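Local coordinates for p800 reaction center core protein (Heliobacterium modesticaldum, PDB 5V8K) that forms the homodimeric core of a photosynthetic reaction center, holding bacteriochlorophyll g pigments in the membrane and, together with its twin subunit, a [4Fe-4S] cluster, at residues Val552-Trp555 and Ala556-Val560; Lys404-Pro407 and Trp408-Lys411; Arg236-Ala239 and Val240-Tyr243; Tyr309-Glu312 and Phe313-Lys316. All blocks are in the same frame, centred on the assembly; numbering follows the deposited sequence.

Contact 1 of 4, residues Val552-Trp555 and Ala556-Val560; sequences VLKW and AHQQV. Unlike the reference sequence in segment 556-560: Q558 (reference Glu). With GBF (Bacteriochlorophyll g), chain B.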
loop_
_atom_site.group_PDB
_atom_site.type_symbol
_atom_site.label_atom_id
_atom_site.label_comp_id
_atom_site.label_asym_id
_atom_site.label_seq_id
_atom_site.Cartn_x
_atom_site.Cartn_y
_atom_site.Cartn_z
ATOM N N VAL A 552 14.455 22.299 -7.810
ATOM C CA VAL A 552 13.516 23.083 -8.602
ATOM C C VAL A 552 12.482 23.747 -7.694
ATOM O O VAL A 552 12.114 24.908 -7.894
ATOM C CB VAL A 552 12.851 22.170 -9.650
ATOM C CG1 VAL A 552 11.749 22.912 -10.432
ATOM C CG2 VAL A 552 13.890 21.650 -10.593
ATOM N N LEU A 553 11.961 23.001 -6.719
ATOM C CA LEU A 553 10.984 23.570 -5.797
ATOM C C LEU A 553 11.606 24.708 -4.959
ATOM O O LEU A 553 11.010 25.783 -4.799
ATOM C CB LEU A 553 10.424 22.463 -4.904
ATOM C CG LEU A 553 9.483 21.481 -5.627
ATOM C CD1 LEU A 553 9.361 20.210 -4.880
ATOM C CD2 LEU A 553 8.141 22.085 -5.778
ATOM N N LYS A 554 12.808 24.489 -4.422
ATOM C CA LYS A 554 13.491 25.549 -3.666
ATOM C C LYS A 554 13.722 26.764 -4.541
ATOM O O LYS A 554 13.397 27.892 -4.153
ATOM C CB LYS A 554 14.812 25.040 -3.094
ATOM C CG LYS A 554 15.633 26.108 -2.260
ATOM C CD LYS A 554 16.919 25.488 -1.722
ATOM C CE LYS A 554 17.893 26.542 -1.116
ATOM N NZ LYS A 554 17.224 27.205 0.042
ATOM N N TRP A 555 14.276 26.558 -5.738
ATOM C CA TRP A 555 14.488 27.664 -6.672
ATOM C C TRP A 555 13.192 28.414 -6.958
ATOM O O TRP A 555 13.166 29.639 -6.969
ATOM C CB TRP A 555 15.111 27.142 -7.979
ATOM C CG TRP A 555 15.271 28.176 -9.044
ATOM C CD1 TRP A 555 16.341 29.000 -9.234
ATOM C CD2 TRP A 555 14.322 28.505 -10.060
ATOM N NE1 TRP A 555 16.116 29.820 -10.316
ATOM C CE2 TRP A 555 14.891 29.522 -10.852
ATOM C CE3 TRP A 555 13.048 28.016 -10.394
ATOM C CZ2 TRP A 555 14.222 30.090 -11.938
ATOM C CZ3 TRP A 555 12.390 28.568 -11.479
ATOM C CH2 TRP A 555 12.985 29.598 -12.240
ATOM N N ALA A 556 12.088 27.705 -7.123
ATOM C CA ALA A 556 10.846 28.392 -7.480
ATOM C C ALA A 556 10.339 29.252 -6.334
ATOM O O ALA A 556 9.812 30.347 -6.550
ATOM C CB ALA A 556 9.781 27.370 -7.869
ATOM N N HIS A 557 10.424 28.738 -5.118
ATOM C CA HIS A 557 10.044 29.537 -3.965
ATOM C C HIS A 557 10.932 30.788 -3.848
ATOM O O HIS A 557 10.436 31.891 -3.598
ATOM C CB HIS A 557 10.110 28.684 -2.707
ATOM C CG HIS A 557 9.014 27.671 -2.609
ATOM N ND1 HIS A 557 9.028 26.488 -3.317
ATOM C CD2 HIS A 557 7.879 27.650 -1.871
ATOM C CE1 HIS A 557 7.943 25.789 -3.034
ATOM N NE2 HIS A 557 7.232 26.469 -2.161
ATOM N N GLN A 558 12.231 30.656 -4.104
ATOM C CA GLN A 558 13.099 31.829 -3.990
ATOM C C GLN A 558 12.742 32.855 -5.053
ATOM O O GLN A 558 12.800 34.058 -4.802
ATOM C CB GLN A 558 14.576 31.478 -4.148
ATOM C CG GLN A 558 15.061 30.284 -3.459
ATOM C CD GLN A 558 15.918 30.544 -2.291
ATOM O OE1 GLN A 558 15.944 31.651 -1.743
ATOM N NE2 GLN A 558 16.697 29.527 -1.906
ATOM N N GLN A 559 12.373 32.397 -6.257
ATOM C CA GLN A 559 12.097 33.351 -7.327
ATOM C C GLN A 559 10.993 34.312 -6.929
ATOM O O GLN A 559 11.025 35.482 -7.302
ATOM C CB GLN A 559 11.699 32.625 -8.620
ATOM C CG GLN A 559 12.810 31.857 -9.278
ATOM C CD GLN A 559 14.008 32.691 -9.471
ATOM O OE1 GLN A 559 15.061 32.418 -8.902
ATOM N NE2 GLN A 559 13.870 33.749 -10.252
ATOM N N VAL A 560 9.979 33.820 -6.208
ATOM C CA VAL A 560 8.818 34.640 -5.877
ATOM C C VAL A 560 8.956 35.315 -4.522
ATOM O O VAL A 560 8.048 36.043 -4.107
ATOM C CB VAL A 560 7.525 33.776 -6.002
ATOM C CG1 VAL A 560 7.523 32.626 -5.076
ATOM C CG2 VAL A 560 6.259 34.584 -5.705
HETATM MG MG GBF B . 4.918 26.366 -1.474
HETATM C CHA GBF B . 4.430 25.479 -4.860
HETATM C CHB GBF B . 4.159 29.461 -2.203
HETATM C CHC GBF B . 4.611 26.800 1.930
HETATM C CHD GBF B . 5.170 22.850 -0.872
HETATM N NA GBF B . 4.450 27.284 -3.147
HETATM C C1A GBF B . 4.256 26.915 -4.423
HETATM C C2A GBF B . 3.709 27.949 -5.360
HETATM C C3A GBF B . 4.134 29.214 -4.585
HETATM C C4A GBF B . 4.263 28.608 -3.224
HETATM C CMA GBF B . 5.468 29.865 -4.917
HETATM C CAA GBF B . 2.233 27.627 -5.340
HETATM C CBA GBF B . 1.275 28.750 -5.512
HETATM C CGA GBF B . -0.077 28.123 -5.441
HETATM O O1A GBF B . -0.574 27.700 -6.463
HETATM O O2A GBF B . -0.865 28.199 -4.222
HETATM N NB GBF B . 4.332 27.920 -0.319
HETATM C C1B GBF B . 4.214 29.171 -0.765
HETATM C C2B GBF B . 4.040 30.036 0.314
HETATM C C3B GBF B . 4.148 29.246 1.438
HETATM C C4B GBF B . 4.413 27.944 1.003
HETATM C CMB GBF B . 3.747 31.508 0.280
HETATM C CAB GBF B . 4.045 29.677 2.839
HETATM C CBB GBF B . 3.904 30.883 3.380
HETATM N NC GBF B . 4.902 25.109 0.144
HETATM C C1C GBF B . 4.799 25.432 1.423
HETATM C C2C GBF B . 4.954 24.491 2.557
HETATM C C3C GBF B . 5.073 23.388 1.593
HETATM C C4C GBF B . 5.061 23.765 0.255
HETATM C CMC GBF B . 6.299 24.737 3.254
HETATM C CAC GBF B . 5.267 21.962 1.973
HETATM C CBC GBF B . 5.289 21.448 3.402
HETATM N ND GBF B . 4.734 24.599 -2.447
HETATM C C1D GBF B . 4.994 23.341 -2.232
HETATM C C2D GBF B . 5.120 22.296 -3.448
HETATM C C3D GBF B . 4.880 23.307 -4.357
HETATM C C4D GBF B . 4.666 24.585 -3.838
HETATM C CMD GBF B . 5.369 20.849 -3.555
HETATM C CAD GBF B . 4.591 23.329 -5.799
HETATM O OBD GBF B . 4.916 22.545 -6.770
HETATM C CBD GBF B . 4.381 24.758 -6.145
HETATM C CGD GBF B . 5.541 25.275 -6.912
HETATM O O1D GBF B . 6.621 25.464 -6.370
HETATM O O2D GBF B . 5.472 25.568 -8.292
HETATM C CED GBF B . 6.755 25.527 -8.906
HETATM C C1 GBF B . -2.277 28.012 -4.284
HETATM C C2 GBF B . -2.965 28.119 -2.943
HETATM C C3 GBF B . -3.488 29.266 -2.494
HETATM C C4 GBF B . -4.175 29.295 -1.154
HETATM C C5 GBF B . -3.370 30.533 -3.313
#

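Contact 2 of 4, residues Lys404-Pro407 and Trp408-Lys411; sequences KVSP and WTTK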
loop_
_atom_site.group_PDB
_atom_site.type_symbol
_atom_site.label_atom_id
_atom_site.label_comp_id
_atom_site.label_asym_id
_atom_site.label_seq_id
_atom_site.Cartn_x
_atom_site.Cartn_y
_atom_site.Cartn_z
ATOM N N LYS A 404 28.348 -7.579 11.727
ATOM C CA LYS A 404 29.763 -7.338 11.498
ATOM C C LYS A 404 30.252 -8.051 10.238
ATOM O O LYS A 404 30.767 -7.411 9.315
ATOM C CB LYS A 404 30.545 -7.801 12.720
ATOM C CG LYS A 404 32.051 -7.647 12.600
ATOM C CD LYS A 404 32.455 -6.210 12.673
ATOM C CE LYS A 404 33.942 -6.109 13.035
ATOM N NZ LYS A 404 34.312 -4.696 13.206
ATOM N N VAL A 405 30.126 -9.379 10.191
ATOM C CA VAL A 405 30.410 -10.126 8.978
ATOM C C VAL A 405 29.280 -11.116 8.746
ATOM O O VAL A 405 28.505 -11.450 9.649
ATOM C CB VAL A 405 31.780 -10.843 9.014
ATOM C CG1 VAL A 405 32.912 -9.854 9.207
ATOM C CG2 VAL A 405 31.827 -11.874 10.110
ATOM N N SER A 406 29.141 -11.521 7.495
ATOM C CA SER A 406 28.125 -12.475 7.101
ATOM C C SER A 406 28.639 -13.251 5.914
ATOM O O SER A 406 29.684 -12.895 5.327
ATOM C CB SER A 406 26.803 -11.777 6.760
ATOM O OG SER A 406 26.921 -11.121 5.515
ATOM N N PRO A 407 27.978 -14.332 5.520
ATOM C CA PRO A 407 28.397 -15.023 4.300
ATOM C C PRO A 407 28.378 -14.096 3.096
ATOM O O PRO A 407 29.198 -14.263 2.189
ATOM C CB PRO A 407 27.389 -16.170 4.174
ATOM C CG PRO A 407 26.803 -16.328 5.540
ATOM C CD PRO A 407 26.867 -15.024 6.206
ATOM N N TRP A 408 27.503 -13.086 3.098
ATOM C CA TRP A 408 27.425 -12.158 1.975
ATOM C C TRP A 408 28.661 -11.256 1.903
ATOM O O TRP A 408 29.250 -11.095 0.828
ATOM C CB TRP A 408 26.125 -11.348 2.073
ATOM C CG TRP A 408 25.886 -10.479 0.913
ATOM C CD1 TRP A 408 25.193 -10.790 -0.236
ATOM C CD2 TRP A 408 26.349 -9.140 0.759
ATOM N NE1 TRP A 408 25.206 -9.710 -1.096
ATOM C CE2 TRP A 408 25.905 -8.687 -0.505
ATOM C CE3 TRP A 408 27.113 -8.273 1.567
ATOM C CZ2 TRP A 408 26.214 -7.423 -0.986
ATOM C CZ3 TRP A 408 27.414 -7.007 1.090
ATOM C CH2 TRP A 408 26.978 -6.598 -0.180
ATOM N N THR A 409 29.104 -10.690 3.043
ATOM C CA THR A 409 30.283 -9.814 3.018
ATOM C C THR A 409 31.525 -10.592 2.611
ATOM O O THR A 409 32.413 -10.066 1.928
ATOM C CB THR A 409 30.531 -9.130 4.380
ATOM O OG1 THR A 409 30.801 -10.106 5.404
ATOM C CG2 THR A 409 29.364 -8.268 4.811
ATOM N N THR A 410 31.621 -11.843 3.033
ATOM C CA THR A 410 32.709 -12.687 2.563
ATOM C C THR A 410 32.572 -13.014 1.075
ATOM O O THR A 410 33.549 -12.928 0.320
ATOM C CB THR A 410 32.763 -13.948 3.415
ATOM O OG1 THR A 410 33.185 -13.584 4.737
ATOM C CG2 THR A 410 33.734 -14.961 2.852
ATOM N N LYS A 411 31.376 -13.388 0.628
ATOM C CA LYS A 411 31.155 -13.658 -0.791
ATOM C C LYS A 411 31.631 -12.509 -1.680
ATOM O O LYS A 411 32.220 -12.741 -2.740
ATOM C CB LYS A 411 29.674 -13.923 -1.052
ATOM C CG LYS A 411 29.379 -14.217 -2.503
ATOM C CD LYS A 411 27.886 -14.348 -2.795
ATOM C CE LYS A 411 27.664 -14.680 -4.270
ATOM N NZ LYS A 411 28.731 -15.582 -4.831
#

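Contact 3 of 4, residues Arg236-Ala239 and Val240-Tyr243; sequences REYA and VSQY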
loop_
_atom_site.group_PDB
_atom_site.type_symbol
_atom_site.label_atom_id
_atom_site.label_comp_id
_atom_site.label_asym_id
_atom_site.label_seq_id
_atom_site.Cartn_x
_atom_site.Cartn_y
_atom_site.Cartn_z
ATOM N N ARG A 236 -15.021 -3.459 31.181
ATOM C CA ARG A 236 -16.363 -3.810 30.703
ATOM C C ARG A 236 -17.427 -3.096 31.531
ATOM O O ARG A 236 -18.369 -2.514 30.985
ATOM C CB ARG A 236 -16.610 -5.326 30.773
ATOM C CG ARG A 236 -15.847 -6.205 29.790
ATOM C CD ARG A 236 -16.299 -7.691 29.913
ATOM N NE ARG A 236 -15.904 -8.272 31.197
ATOM C CZ ARG A 236 -16.726 -8.513 32.218
ATOM N NH1 ARG A 236 -18.020 -8.264 32.111
ATOM N NH2 ARG A 236 -16.249 -9.015 33.354
ATOM N N GLU A 237 -17.299 -3.162 32.856
ATOM C CA GLU A 237 -18.317 -2.607 33.747
ATOM C C GLU A 237 -18.407 -1.100 33.617
ATOM O O GLU A 237 -19.501 -0.544 33.548
ATOM C CB GLU A 237 -17.994 -2.983 35.189
ATOM C CG GLU A 237 -18.014 -4.475 35.454
ATOM C CD GLU A 237 -19.336 -4.953 35.925
ATOM O OE1 GLU A 237 -19.998 -5.638 35.112
ATOM O OE2 GLU A 237 -19.703 -4.643 37.091
ATOM N N TYR A 238 -17.263 -0.415 33.591
ATOM C CA TYR A 238 -17.304 1.032 33.456
ATOM C C TYR A 238 -18.113 1.455 32.232
ATOM O O TYR A 238 -18.959 2.357 32.308
ATOM C CB TYR A 238 -15.883 1.612 33.410
ATOM C CG TYR A 238 -15.875 3.019 32.926
ATOM C CD1 TYR A 238 -16.320 4.045 33.735
ATOM C CD2 TYR A 238 -15.498 3.314 31.637
ATOM C CE1 TYR A 238 -16.364 5.361 33.271
ATOM C CE2 TYR A 238 -15.532 4.605 31.162
ATOM C CZ TYR A 238 -15.949 5.629 31.984
ATOM O OH TYR A 238 -16.004 6.924 31.517
ATOM N N ALA A 239 -17.891 0.793 31.095
ATOM C CA ALA A 239 -18.500 1.225 29.833
ATOM C C ALA A 239 -20.010 1.108 29.833
ATOM O O ALA A 239 -20.649 1.725 28.981
ATOM C CB ALA A 239 -17.955 0.429 28.631
ATOM N N VAL A 240 -20.603 0.353 30.760
ATOM C CA VAL A 240 -22.053 0.303 30.899
ATOM C C VAL A 240 -22.525 0.793 32.276
ATOM O O VAL A 240 -23.683 0.615 32.625
ATOM C CB VAL A 240 -22.598 -1.108 30.600
ATOM C CG1 VAL A 240 -22.321 -1.498 29.142
ATOM C CG2 VAL A 240 -21.985 -2.141 31.542
ATOM N N SER A 241 -21.656 1.428 33.055
ATOM C CA SER A 241 -22.036 1.911 34.374
ATOM C C SER A 241 -22.815 3.218 34.250
ATOM O O SER A 241 -22.995 3.760 33.160
ATOM C CB SER A 241 -20.806 2.126 35.237
ATOM O OG SER A 241 -20.088 3.240 34.736
ATOM N N GLN A 242 -23.237 3.742 35.403
ATOM C CA GLN A 242 -23.942 5.024 35.509
ATOM C C GLN A 242 -23.086 6.196 35.066
ATOM O O GLN A 242 -23.632 7.255 34.748
ATOM C CB GLN A 242 -24.395 5.281 36.969
ATOM C CG GLN A 242 -23.197 5.270 37.991
ATOM C CD GLN A 242 -23.594 5.403 39.466
ATOM O OE1 GLN A 242 -23.319 4.504 40.269
ATOM N NE2 GLN A 242 -24.187 6.528 39.836
ATOM N N TYR A 243 -21.767 6.061 35.141
ATOM C CA TYR A 243 -20.849 7.100 34.710
ATOM C C TYR A 243 -20.652 7.151 33.201
ATOM O O TYR A 243 -20.113 8.136 32.698
ATOM C CB TYR A 243 -19.491 6.896 35.386
ATOM C CG TYR A 243 -19.581 6.761 36.888
ATOM C CD1 TYR A 243 -19.837 7.866 37.690
ATOM C CD2 TYR A 243 -19.407 5.536 37.502
ATOM C CE1 TYR A 243 -19.948 7.744 39.061
ATOM C CE2 TYR A 243 -19.500 5.412 38.865
ATOM C CZ TYR A 243 -19.767 6.518 39.630
ATOM O OH TYR A 243 -19.859 6.405 40.983
HETATM O O HOH W 1 -17.163 8.865 32.685
#

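Contact 4 of 4, residues Tyr309-Glu312 and Phe313-Lys316; sequences YDHE and FQKK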
loop_
_atom_site.group_PDB
_atom_site.type_symbol
_atom_site.label_atom_id
_atom_site.label_comp_id
_atom_site.label_asym_id
_atom_site.label_seq_id
_atom_site.Cartn_x
_atom_site.Cartn_y
_atom_site.Cartn_z
ATOM N N TYR A 309 31.347 -14.477 13.748
ATOM C CA TYR A 309 32.282 -14.678 12.652
ATOM C C TYR A 309 32.132 -16.025 11.967
ATOM O O TYR A 309 32.845 -16.280 10.993
ATOM C CB TYR A 309 33.738 -14.537 13.145
ATOM C CG TYR A 309 34.111 -13.108 13.463
ATOM C CD1 TYR A 309 34.576 -12.258 12.474
ATOM C CD2 TYR A 309 33.992 -12.605 14.756
ATOM C CE1 TYR A 309 34.920 -10.938 12.758
ATOM C CE2 TYR A 309 34.332 -11.294 15.052
ATOM C CZ TYR A 309 34.789 -10.463 14.046
ATOM O OH TYR A 309 35.128 -9.159 14.331
ATOM N N ASP A 310 31.255 -16.904 12.435
ATOM C CA ASP A 310 31.227 -18.275 11.943
ATOM C C ASP A 310 30.094 -18.430 10.933
ATOM O O ASP A 310 28.925 -18.482 11.312
ATOM C CB ASP A 310 31.095 -19.232 13.121
ATOM C CG ASP A 310 30.834 -20.656 12.696
ATOM O OD1 ASP A 310 30.604 -20.904 11.499
ATOM O OD2 ASP A 310 30.845 -21.536 13.577
ATOM N N HIS A 311 30.452 -18.539 9.648
ATOM C CA HIS A 311 29.446 -18.533 8.588
ATOM C C HIS A 311 28.598 -19.790 8.587
ATOM O O HIS A 311 27.424 -19.734 8.195
ATOM C CB HIS A 311 30.080 -18.379 7.217
ATOM C CG HIS A 311 30.801 -17.083 7.020
ATOM N ND1 HIS A 311 30.409 -15.905 7.618
ATOM C CD2 HIS A 311 31.883 -16.783 6.265
ATOM C CE1 HIS A 311 31.241 -14.939 7.258
ATOM N NE2 HIS A 311 32.135 -15.447 6.431
ATOM N N GLU A 312 29.122 -20.918 9.046
ATOM C CA GLU A 312 28.266 -22.092 9.095
ATOM C C GLU A 312 27.239 -21.972 10.226
ATOM O O GLU A 312 26.086 -22.357 10.052
ATOM C CB GLU A 312 29.101 -23.357 9.222
ATOM C CG GLU A 312 28.672 -24.483 8.227
ATOM C CD GLU A 312 28.819 -24.123 6.697
ATOM O OE1 GLU A 312 29.498 -23.114 6.348
ATOM O OE2 GLU A 312 28.252 -24.869 5.839
ATOM N N PHE A 313 27.629 -21.434 11.386
ATOM C CA PHE A 313 26.642 -21.186 12.427
ATOM C C PHE A 313 25.564 -20.216 11.945
ATOM O O PHE A 313 24.377 -20.457 12.149
ATOM C CB PHE A 313 27.297 -20.642 13.702
ATOM C CG PHE A 313 26.294 -20.156 14.694
ATOM C CD1 PHE A 313 25.820 -18.854 14.616
ATOM C CD2 PHE A 313 25.775 -21.001 15.660
ATOM C CE1 PHE A 313 24.849 -18.382 15.499
ATOM C CE2 PHE A 313 24.803 -20.544 16.556
ATOM C CZ PHE A 313 24.348 -19.225 16.475
ATOM N N GLN A 314 25.959 -19.149 11.258
ATOM C CA GLN A 314 25.016 -18.146 10.790
ATOM C C GLN A 314 23.952 -18.732 9.867
ATOM O O GLN A 314 22.754 -18.402 9.980
ATOM C CB GLN A 314 25.791 -17.042 10.087
ATOM C CG GLN A 314 26.592 -16.195 11.037
ATOM C CD GLN A 314 27.524 -15.267 10.308
ATOM O OE1 GLN A 314 28.087 -15.620 9.250
ATOM N NE2 GLN A 314 27.702 -14.077 10.857
ATOM N N LYS A 315 24.369 -19.570 8.916
ATOM C CA LYS A 315 23.414 -20.144 7.969
ATOM C C LYS A 315 22.517 -21.173 8.644
ATOM O O LYS A 315 21.308 -21.183 8.416
ATOM C CB LYS A 315 24.134 -20.772 6.783
ATOM C CG LYS A 315 25.001 -19.819 5.987
ATOM C CD LYS A 315 25.306 -20.380 4.628
ATOM C CE LYS A 315 26.661 -20.020 4.121
ATOM N NZ LYS A 315 27.695 -20.968 4.603
ATOM N N LYS A 316 23.092 -22.065 9.454
ATOM C CA LYS A 316 22.290 -23.077 10.134
ATOM C C LYS A 316 21.259 -22.421 11.043
ATOM O O LYS A 316 20.088 -22.809 11.064
ATOM C CB LYS A 316 23.177 -24.001 10.972
ATOM C CG LYS A 316 24.230 -24.755 10.213
ATOM C CD LYS A 316 24.712 -25.949 11.017
ATOM C CE LYS A 316 25.991 -26.550 10.447
ATOM N NZ LYS A 316 26.602 -27.485 11.478
#

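Contact 1 of 4, residues Val552-Trp555 and Ala556-Val560
From A556 N to V552 O and on to Q559 N to W555 O, the i to i+4 backbone bonds of helix 543-560 run unbroken through both segments. H557 adds a side-chain bond to this pattern: its ND1 donates to L553 O at 2.6 Å and nearly straight (173°), with the oxygen lying in the imidazole plane. That carbonyl is gripped twice, because H557 N reaches it from the other face of the carbonyl plane. With ND1 committed as a donor, NE2 on the far edge of the ring ligates the magnesium of a bacteriochlorophyll g at 2.4 Å. Around the same pigment, the CD2 methyl of L553 lies 3.4 Å from the ketone oxygen OBD, and V560 CG1 is equally close to the methyl CMA; small A556 leaves room for the ester methyl CED. On another side of the helix Q559, bent at chi2 (-52°), folds over the indole of W555. Its CG sits 3.5 Å from the centroid of the six-membered ring in a CH-pi contact, with the amide stacked 15° from the ring plane. K315 of the second subunit makes a cation-pi contact with this indole, so an alanine in place of W555 would probably leave both that ammonium and the Q559 chain without their aromatic surface. The bond from ND1 to L553 O helps fix the rotation of the imidazole and probably makes NE2 a somewhat stronger donor to the magnesium.

Contact 2 of 4, residues Lys404-Pro407 and Trp408-Lys411
V405 meets T409 where the chain leaves an extended course to enter the short helix 407-411, V405 CB lying 3.8 Å from T409 OG1; a branched, apolar residue suits this buried, non-helical position. S406 follows as the N-cap. Its OG, placed between the backbone N and the carbonyl carbon (chi1 74°), reaches forward over the first turn and accepts two weak bonds, from W408 N at 3.2 Å and from T409 N at 3.3 Å. A serine is apt here because its short arm can reach amides that have no preceding helical carbonyl to bind. The same oxygen also bonds E548 of the second subunit, while the indole NE1 of W408 bonds D547 of that subunit, so the cap is tied into the dimer interface. The backbone oxygen of S406 starts the helical pattern, taking T410 N at 3.2 Å in a nearly straight bond (171°). T409 OG1 lies 3.0 Å from that oxygen too. P407 occupies the first helical position, where its lack of an N-H costs nothing and its fixed phi (-57°) already fits a helix; its carbonyl accepts from K411 N at 2.8 Å. The W408 side chain lies about 9 Å from the iron-sulfur cluster at the nearest atoms. Serine followed by proline is a classic helix start, and here it is a serine N-cap with proline at N1.

Contact 3 of 4, residues Arg236-Ala239 and Val240-Tyr243
S241 turns back on Y238 at the C-terminal end of helix 234-240, which finishes in 3-10-like i to i+3 bonds, with a serine hydroxyl added on one of the carbonyls, as the chain enters the loop to helix 246-254. The oxygen Y238 O holds the closest contacts: S241 N donates to it at 2.9 Å from well above the carbonyl plane, while S241 OG, 2.8 Å away, donates from only 15° out of that plane. One turn-end carbonyl is thus satisfied twice by a single residue. With OG between the backbone N and the carbonyl carbon (chi1 70°), the hydroxyl faces back to the helix, and it also accepts a weak bond from Y243 N. An alanine at S241 would probably leave Y238 O with its amide donor alone and Y243 N without this acceptor, setting the turn freer to move. Just before it, V240 N bonds E237 O at 3.1 Å, the other i to i+3 link. V240 CG2 lies 3.6 Å from the same E237 oxygen, and its branched side chain packs on K249 and A252 of helix 246-254. Y238 and Y243 cross at about a right angle, CE1 of Y238 meeting CB of Y243 at 4.1 Å. Farther out, Y238 is bedded against Y62 and A63 of helix 58-67 and L259 of helix 258-291, while Y243 packs on Y66. Tyrosine suits position 238 because a ring long enough to reach between these helices also carries a polar end: Y238 OH donates to a water at 2.5 Å, and that water donates to Y243 O.

Contact 4 of 4, residues Tyr309-Glu312 and Phe313-Lys316
H311 and Q314 run side by side and point the same way, imidazole and amide planes 20° apart. Through this alignment H311 ND1 donates to Q314 OE1 at 2.9 Å, almost straight at 176°, with the amide oxygen in the plane of the ring. Each flat group has a polar atom to spare for helix 407-411 and the chain around it: H311 NE2 bonds T410 OG1, and Q314 NE2 bonds the carbonyls of F401 and V405. Histidine and glutamine suit these places because each can bind its neighbour and a second partner at once. D310 crosses F313 at about a right angle. With CG anti to the backbone N (chi1 171°), its carboxylate swings over the start of helix 311-344 as the N-cap, OD1 taking F313 N at 3.0 Å from above the carboxylate plane and E312 N in a weak bond. An acidic residue probably also gains here from the positive end of the helix dipole. The F313 ring meets F401 edge-to-face. E312 and K315 cross obliquely, and the bent lysine brings NZ to 3.3 Å from E312 OE1 in a salt bridge. The side chains of E312 and K316 pack on W555 of the second subunit. K316 is extended, and the aliphatic part of its chain lies across E312, CE 4.0 Å from E312 CG.

Along the chain the order is contact 3, contact 4, contact 2, contact 1. Contacts 2 and 4 are neighbours, their centres about 10 Å apart: they touch directly, the start of helix 407-411 resting on the start of helix 311-344. Contact 1, on helix 543-560, lies about 45 Å from contact 2 between centres within one chain, yet across the dimer W555 of contact 1 meets K315 of contact 4 on the other subunit, and contact 2 bonds helix 543-560 of the other subunit. Contact 3 stands apart, about 59 Å from contact 2 between centres and across the chain's centre, at the end of helix 234-240, where no other protein chain touches it.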